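Local coordinates for Glyco_hydro_cc domain-containing protein (Pseudomonas viridiflava, PDB 6UAV), which acts as an endo-beta-1,3-glucanase of glycoside hydrolase family GH128 (subgroup II), cleaving beta-1,3-glucan chains, at residues Val8-Val12 with Trp28-Ser32; Trp102-Glu106 with Asp151-Asp155; Gly118-Asn122 with Trp135-Phe139. All blocks are in the same frame, centred on the assembly; numbering follows the deposited sequence.

How the contacts relate
From the N terminus, contact 1 comes first: it closes the short loop holding helix 15-22 and pairs strand 6-9 with its parallel neighbour 27-29, the first two strands of the eight-stranded barrel. Contact 2 closes a much longer loop, bringing helix 95-112 against the coil that leads into strand 156-161. Contact 3 is nested inside that loop and seats helix 132-146 on strand 115-121. Contacts 2 and 3 touch, with W102, P152 and I154 packing on F139, P119 and G118, so helices 95-112 and 132-146, the coil and strand 115-121 form one continuous packed region. Contact 1 lies on the same barrel sheet as contact 3 but does not touch it, their centres about 21 Å apart.

Contact 1 of 3, residues Val8-Val12 with Trp28-Ser32; sequences VAYDV and WYNWS
The carboxylate oxygen D11 OD1 is gripped from two directions, by N30 ND2 at 2.9 Å and by a water at 2.7 Å. The amide N-H approaches from above the carboxylate plane, 53° out of it, while the oxygen lies almost in the amide plane of N30. A chi1 of 68° sets N30 CG between its backbone N and carbonyl carbon, beside D11; S32 OG binds N30 OD1 and ND2 also binds K34 O, which together fix the amide's rotation. The same water donates to V12 O and accepts from W28 NE1 at 3.0 Å, tying the indole edge to the inverse gamma turn centred on D11. Across the W28 face, V12 CG2 sits 4.0 Å from the centroid of the five-membered ring, a CH-pi contact, and Y10 O lies at the ring edge beside CD1.

Earlier along both chains, strands 6-9 and 27-29 run parallel, V8 bridging to W28 and A9 to Y29. Y10 N donates to Y29 O at 3.2 Å, whereas the bond from Y29 N to V8 O is long and weak. A9 CB touches two aromatics, Y29 CE1 at 3.6 Å and W31 CZ2 at 3.7 Å; both polar ends are held by strand 180-185, Y29 OH by T183 O and W31 NE1 by E184 OE2.

The contact lies at the C-terminal ends of the strands, where TIM-barrel enzymes carry their active sites. Beyond the last backbone bond, Y10 N to Y29 O, a carboxylate, an amide and one water continue the link between the two chain ends.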
# COMPACT_ATOMS: atom_id res chain seq x y z
N VAL A 8 -2.76 1.30 7.65
CA VAL A 8 -3.03 -0.15 7.74
C VAL A 8 -3.58 -0.61 6.40
O VAL A 8 -4.45 0.05 5.87
CB VAL A 8 -3.98 -0.44 8.94
CG1 VAL A 8 -4.17 -1.95 9.09
CG2 VAL A 8 -3.40 0.15 10.23
N ALA A 9 -3.17 -1.81 5.98
CA ALA A 9 -3.65 -2.49 4.76
C ALA A 9 -4.69 -3.51 5.20
O ALA A 9 -4.27 -4.53 5.74
CB ALA A 9 -2.50 -3.14 4.05
N TYR A 10 -5.95 -3.14 5.24
CA TYR A 10 -7.01 -3.95 5.87
C TYR A 10 -8.36 -3.38 5.47
O TYR A 10 -8.51 -2.18 5.52
CB TYR A 10 -6.91 -3.97 7.40
CG TYR A 10 -7.90 -4.85 8.12
CD1 TYR A 10 -7.84 -6.22 7.95
CD2 TYR A 10 -8.84 -4.33 8.99
CE1 TYR A 10 -8.72 -7.04 8.62
CE2 TYR A 10 -9.76 -5.15 9.62
CZ TYR A 10 -9.70 -6.52 9.44
OH TYR A 10 -10.55 -7.40 10.08
N ASP A 11 -9.34 -4.23 5.21
CA ASP A 11 -10.70 -3.74 4.89
C ASP A 11 -11.41 -3.42 6.22
O ASP A 11 -12.32 -4.16 6.64
CB ASP A 11 -11.45 -4.74 4.03
CG ASP A 11 -12.74 -4.19 3.47
OD1 ASP A 11 -12.87 -2.94 3.38
OD2 ASP A 11 -13.54 -5.01 3.02
N VAL A 12 -11.09 -2.25 6.79
CA VAL A 12 -11.72 -1.84 8.07
C VAL A 12 -13.23 -1.75 7.83
O VAL A 12 -13.67 -1.04 6.87
CB VAL A 12 -11.18 -0.50 8.54
CG1 VAL A 12 -11.90 -0.06 9.78
CG2 VAL A 12 -9.68 -0.55 8.76
N TRP A 28 -6.02 4.24 5.78
CA TRP A 28 -6.10 2.81 5.41
C TRP A 28 -6.51 2.67 3.97
O TRP A 28 -6.97 3.62 3.35
CB TRP A 28 -7.06 2.04 6.32
CG TRP A 28 -8.52 2.04 5.96
CD1 TRP A 28 -9.19 1.03 5.35
CD2 TRP A 28 -9.50 3.06 6.18
NE1 TRP A 28 -10.51 1.31 5.21
CE2 TRP A 28 -10.75 2.56 5.73
CE3 TRP A 28 -9.46 4.34 6.76
CZ2 TRP A 28 -11.93 3.29 5.80
CZ3 TRP A 28 -10.65 5.04 6.86
CH2 TRP A 28 -11.84 4.54 6.34
N TYR A 29 -6.44 1.43 3.47
CA TYR A 29 -6.99 1.14 2.15
C TYR A 29 -7.37 -0.31 2.18
O TYR A 29 -6.97 -0.99 3.12
CB TYR A 29 -5.98 1.50 1.04
CG TYR A 29 -4.89 0.48 0.88
CD1 TYR A 29 -3.83 0.39 1.79
CD2 TYR A 29 -4.91 -0.39 -0.18
CE1 TYR A 29 -2.83 -0.55 1.62
CE2 TYR A 29 -3.93 -1.32 -0.36
CZ TYR A 29 -2.88 -1.42 0.56
OH TYR A 29 -1.90 -2.34 0.37
N ASN A 30 -8.12 -0.74 1.19
CA ASN A 30 -8.74 -2.09 1.21
C ASN A 30 -8.63 -2.74 -0.16
O ASN A 30 -9.40 -3.66 -0.40
CB ASN A 30 -10.19 -2.06 1.68
CG ASN A 30 -11.10 -1.36 0.69
OD1 ASN A 30 -10.61 -0.85 -0.34
ND2 ASN A 30 -12.39 -1.38 0.97
N TRP A 31 -7.63 -2.37 -0.95
CA TRP A 31 -7.38 -2.96 -2.29
C TRP A 31 -8.57 -2.71 -3.24
O TRP A 31 -8.65 -3.39 -4.23
CB TRP A 31 -7.04 -4.45 -2.21
CG TRP A 31 -5.83 -4.69 -1.39
CD1 TRP A 31 -4.53 -4.67 -1.79
CD2 TRP A 31 -5.79 -5.05 0.01
NE1 TRP A 31 -3.69 -4.96 -0.76
CE2 TRP A 31 -4.42 -5.18 0.37
CE3 TRP A 31 -6.77 -5.27 0.98
CZ2 TRP A 31 -4.03 -5.55 1.68
CZ3 TRP A 31 -6.39 -5.66 2.25
CH2 TRP A 31 -5.05 -5.75 2.58
N SER A 32 -9.46 -1.77 -2.95
CA SER A 32 -10.70 -1.62 -3.74
C SER A 32 -11.01 -0.16 -3.89
O SER A 32 -10.41 0.69 -3.22
CB SER A 32 -11.85 -2.37 -3.11
OG SER A 32 -12.51 -1.49 -2.26
O HOH W 1 -12.84 -0.43 4.48

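Contact 2 of 3, residues Trp102-Glu106 with Asp151-Asp155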
# COMPACT_ATOMS: atom_id res chain seq x y z
N TRP A 102 -2.64 2.38 -18.68
CA TRP A 102 -2.12 3.58 -17.97
C TRP A 102 -2.82 4.85 -18.41
O TRP A 102 -3.12 5.70 -17.56
CB TRP A 102 -0.58 3.67 -18.09
CG TRP A 102 0.01 4.37 -16.90
CD1 TRP A 102 0.47 5.66 -16.79
CD2 TRP A 102 0.11 3.80 -15.60
NE1 TRP A 102 0.87 5.89 -15.50
CE2 TRP A 102 0.65 4.79 -14.75
CE3 TRP A 102 -0.21 2.56 -15.05
CZ2 TRP A 102 0.92 4.56 -13.39
CZ3 TRP A 102 0.10 2.33 -13.72
CH2 TRP A 102 0.66 3.31 -12.92
N PRO A 103 -3.07 5.09 -19.72
CA PRO A 103 -3.71 6.35 -20.14
C PRO A 103 -5.08 6.58 -19.45
O PRO A 103 -5.44 7.74 -19.21
CB PRO A 103 -3.82 6.23 -21.67
CG PRO A 103 -2.63 5.28 -22.02
CD PRO A 103 -2.67 4.27 -20.89
N ARG A 104 -5.84 5.52 -19.22
CA ARG A 104 -7.12 5.57 -18.44
C ARG A 104 -6.87 6.12 -17.03
O ARG A 104 -7.68 6.95 -16.55
CB ARG A 104 -7.78 4.19 -18.44
CG ARG A 104 -8.40 3.84 -19.79
CD ARG A 104 -8.83 2.38 -19.82
NE ARG A 104 -9.83 1.98 -18.86
CZ ARG A 104 -10.15 0.71 -18.64
NH1 ARG A 104 -9.56 -0.21 -19.39
NH2 ARG A 104 -11.09 0.38 -17.76
N LEU A 105 -5.79 5.70 -16.37
CA LEU A 105 -5.39 6.20 -15.03
C LEU A 105 -4.94 7.64 -15.14
O LEU A 105 -5.28 8.45 -14.26
CB LEU A 105 -4.32 5.29 -14.43
CG LEU A 105 -4.72 3.81 -14.39
CD1 LEU A 105 -3.60 3.05 -13.81
CD2 LEU A 105 -6.01 3.57 -13.57
N GLU A 106 -4.13 7.97 -16.16
CA GLU A 106 -3.70 9.37 -16.36
C GLU A 106 -4.93 10.24 -16.58
O GLU A 106 -4.92 11.46 -16.19
CB GLU A 106 -2.72 9.42 -17.54
CG GLU A 106 -1.42 8.76 -17.24
CD GLU A 106 -0.47 8.65 -18.41
OE1 GLU A 106 -0.96 8.56 -19.53
OE2 GLU A 106 0.79 8.64 -18.16
N ASP A 151 7.47 9.26 -20.72
CA ASP A 151 7.38 8.33 -19.58
C ASP A 151 5.96 8.30 -19.04
O ASP A 151 5.30 9.32 -19.07
CB ASP A 151 8.36 8.70 -18.46
CG ASP A 151 9.82 8.30 -18.72
OD1 ASP A 151 10.07 7.45 -19.59
OD2 ASP A 151 10.64 8.78 -17.97
N PRO A 152 5.50 7.17 -18.48
CA PRO A 152 4.20 7.10 -17.80
C PRO A 152 4.20 8.05 -16.61
O PRO A 152 5.27 8.26 -15.97
CB PRO A 152 4.08 5.65 -17.36
CG PRO A 152 5.52 5.18 -17.24
CD PRO A 152 6.25 5.90 -18.34
N GLN A 153 3.04 8.65 -16.33
CA GLN A 153 2.92 9.49 -15.11
C GLN A 153 3.01 8.58 -13.89
O GLN A 153 2.15 7.70 -13.75
CB GLN A 153 1.56 10.16 -15.10
CG GLN A 153 1.36 11.08 -13.89
CD GLN A 153 -0.08 11.55 -13.80
OE1 GLN A 153 -0.74 11.68 -14.84
NE2 GLN A 153 -0.59 11.79 -12.59
N ILE A 154 4.02 8.76 -13.08
CA ILE A 154 4.16 8.03 -11.80
C ILE A 154 4.47 9.10 -10.78
O ILE A 154 5.54 9.70 -10.85
CB ILE A 154 5.22 6.92 -11.85
CG1 ILE A 154 4.87 5.79 -12.84
CG2 ILE A 154 5.36 6.34 -10.42
CD1 ILE A 154 5.96 4.75 -12.92
N ASP A 155 3.53 9.37 -9.89
CA ASP A 155 3.74 10.37 -8.82
C ASP A 155 4.54 9.70 -7.68
O ASP A 155 5.52 10.34 -7.18
CB ASP A 155 2.42 11.01 -8.42
CG ASP A 155 1.78 11.76 -9.57
OD1 ASP A 155 2.40 12.81 -10.03
OD2 ASP A 155 0.73 11.25 -10.09
O HOH W 2 2.69 10.33 -19.38
O HOH W 3 -2.73 13.15 -15.81
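E106 and Q153 lie alongside with their chains running opposite ways, carboxylate and amide planes 16° apart, where helix 95-112, one of the outer helices of the TIM barrel, meets the coil that enters strand 156-161. The E106 chain leaves the helix with CG anti to the carbonyl carbon and runs out extended. Its CB and CG pass alongside the Q153 amide, CG lying 3.8 Å from Q153 OE1 and about as far from Q153 CB. At the tip the two oxygens divide their work. E106 OE2 accepts the backbone N-H of Q153 at 2.9 Å in a nearly straight bond of 170°, and also receives a water that is shared with D151 O. E106 OE1 turns to Y143 OH on helix 132-146, so the carboxylate joins the coil to a second outer helix.

W102, one turn earlier on the helix, makes the other polar link: its NE1 donates to Q153 O at 2.8 Å. That acceptor is in the plane of the indole, but the donor is tilted 28° from the carbonyl plane. Q153 is therefore held through its N by E106 and through its O by W102. Around the indole, P152 CB comes to 3.7 Å from W102 CD1 and I154 CG1 to 4.2 Å from W102 CZ2, while L105 CD1 lies over one face. F139 of helix 132-146 meets the indole edge-to-face.

The Q153 side chain is fixed at its own end. Its NE2 binds S109 OG, one turn further along the helix, and D155 OD2 on the syn lone pair at 2.9 Å; its OE1 receives a water, 2.7 Å away, that also donates to E106 O.

Contact 3 of 3, residues Gly118-Asn122 with Trp135-Phe139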
# COMPACT_ATOMS: atom_id res chain seq x y z
N GLY A 118 1.72 3.97 -7.61
CA GLY A 118 1.82 2.59 -8.09
C GLY A 118 2.64 2.57 -9.38
O GLY A 118 3.14 3.60 -9.79
N PRO A 119 2.76 1.43 -10.06
CA PRO A 119 2.26 0.15 -9.59
C PRO A 119 2.89 -0.26 -8.25
O PRO A 119 3.98 0.17 -7.95
CB PRO A 119 2.63 -0.81 -10.74
CG PRO A 119 2.81 0.08 -11.90
CD PRO A 119 3.47 1.31 -11.33
N ALA A 120 2.20 -1.14 -7.55
CA ALA A 120 2.68 -1.72 -6.26
C ALA A 120 3.47 -2.96 -6.56
O ALA A 120 2.88 -3.99 -6.99
CB ALA A 120 1.53 -2.00 -5.34
N MET A 121 4.79 -2.86 -6.40
CA MET A 121 5.73 -3.92 -6.74
C MET A 121 6.07 -4.79 -5.53
O MET A 121 5.88 -4.40 -4.37
CB MET A 121 7.00 -3.31 -7.36
CG MET A 121 6.70 -2.41 -8.59
SD MET A 121 5.68 -3.21 -9.90
CE MET A 121 6.79 -4.52 -10.40
N ASN A 122 6.53 -5.99 -5.87
CA ASN A 122 7.11 -6.97 -4.93
C ASN A 122 8.07 -7.85 -5.74
O ASN A 122 8.19 -7.65 -6.99
CB ASN A 122 5.96 -7.71 -4.21
CG ASN A 122 6.30 -8.50 -2.95
OD1 ASN A 122 7.47 -8.81 -2.66
ND2 ASN A 122 5.26 -8.78 -2.20
N TRP A 135 10.40 -5.66 -14.47
CA TRP A 135 8.99 -5.35 -14.82
C TRP A 135 8.85 -3.84 -15.07
O TRP A 135 8.28 -3.45 -16.11
CB TRP A 135 8.03 -5.95 -13.77
CG TRP A 135 6.58 -5.86 -14.17
CD1 TRP A 135 5.84 -6.84 -14.74
CD2 TRP A 135 5.78 -4.67 -14.20
NE1 TRP A 135 4.58 -6.37 -15.04
CE2 TRP A 135 4.52 -5.02 -14.73
CE3 TRP A 135 5.98 -3.34 -13.78
CZ2 TRP A 135 3.50 -4.10 -14.94
CZ3 TRP A 135 4.96 -2.43 -13.93
CH2 TRP A 135 3.74 -2.81 -14.50
N LEU A 136 9.35 -3.01 -14.18
CA LEU A 136 9.20 -1.55 -14.33
C LEU A 136 9.96 -1.04 -15.54
O LEU A 136 9.40 -0.16 -16.23
CB LEU A 136 9.65 -0.82 -13.07
CG LEU A 136 8.72 -0.88 -11.84
CD1 LEU A 136 9.47 -0.41 -10.62
CD2 LEU A 136 7.47 -0.07 -12.07
N ASP A 137 11.17 -1.52 -15.82
CA ASP A 137 11.89 -1.12 -17.04
C ASP A 137 11.00 -1.38 -18.26
O ASP A 137 10.89 -0.49 -19.15
CB ASP A 137 13.22 -1.84 -17.17
CG ASP A 137 14.32 -1.33 -16.27
OD1 ASP A 137 14.09 -0.24 -15.60
OD2 ASP A 137 15.39 -1.97 -16.28
N ALA A 138 10.43 -2.57 -18.32
CA ALA A 138 9.63 -2.98 -19.48
C ALA A 138 8.37 -2.13 -19.58
O ALA A 138 7.98 -1.77 -20.72
CB ALA A 138 9.30 -4.43 -19.37
N PHE A 139 7.72 -1.85 -18.44
CA PHE A 139 6.50 -1.01 -18.41
C PHE A 139 6.83 0.39 -18.90
O PHE A 139 6.11 0.92 -19.79
CB PHE A 139 5.97 -0.99 -16.97
CG PHE A 139 4.98 0.08 -16.67
CD1 PHE A 139 3.75 0.13 -17.31
CD2 PHE A 139 5.32 1.10 -15.80
CE1 PHE A 139 2.87 1.16 -17.05
CE2 PHE A 139 4.44 2.13 -15.53
CZ PHE A 139 3.20 2.15 -16.14
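M121 and P119, alternate residues of strand 115-121, both point toward helix 132-146 and receive W135 between them and the helix backbone. The methionine supplies its end: CE rests 3.7 Å from W135 CE3 and close to the start of that side chain, while SD stands 4.6 Å from the centroid of the six-membered ring. The sulfur approaches obliquely, 38° off the ring normal, a Met-aromatic contact. Bends at chi2 (-53°) and again at chi3 curl the chain so that SD and CE both come against the indole. P119 meets the far end of the same ring, CG lying 3.9 Å from W135 CZ3.

L136 packs beside them. Its CD1 touches M121 CG at 4.0 Å, and its CD2 lies 4.3 Å from P119 CD, in the plane of the W135 ring at its edge. F139, a turn further on, adds a looser contact from CE2 to P119 CD. No hydrogen bond crosses between the segments; the seam is apolar.

What sets these groups lies in the next shell. W135 NE1 is tied to M93 O, and the ring packs edge-to-face with Y129 and against P95 and A98, so the indole also bears on helix 95-112. The strand is fixed by backbone bonds to Y156, A158 and H160 on the next strand and to I82 on the preceding side. The axes of strand 118-121 and helix 135-139 approach to 11.3 Å, their directions 156° apart, as expected for a strand and the helix that returns from it in the beta-alpha-beta unit 115-121, 132-146, 156-161. This apolar seating of an outer helix on a parallel strand is typical of the (beta/alpha)8 TIM barrel.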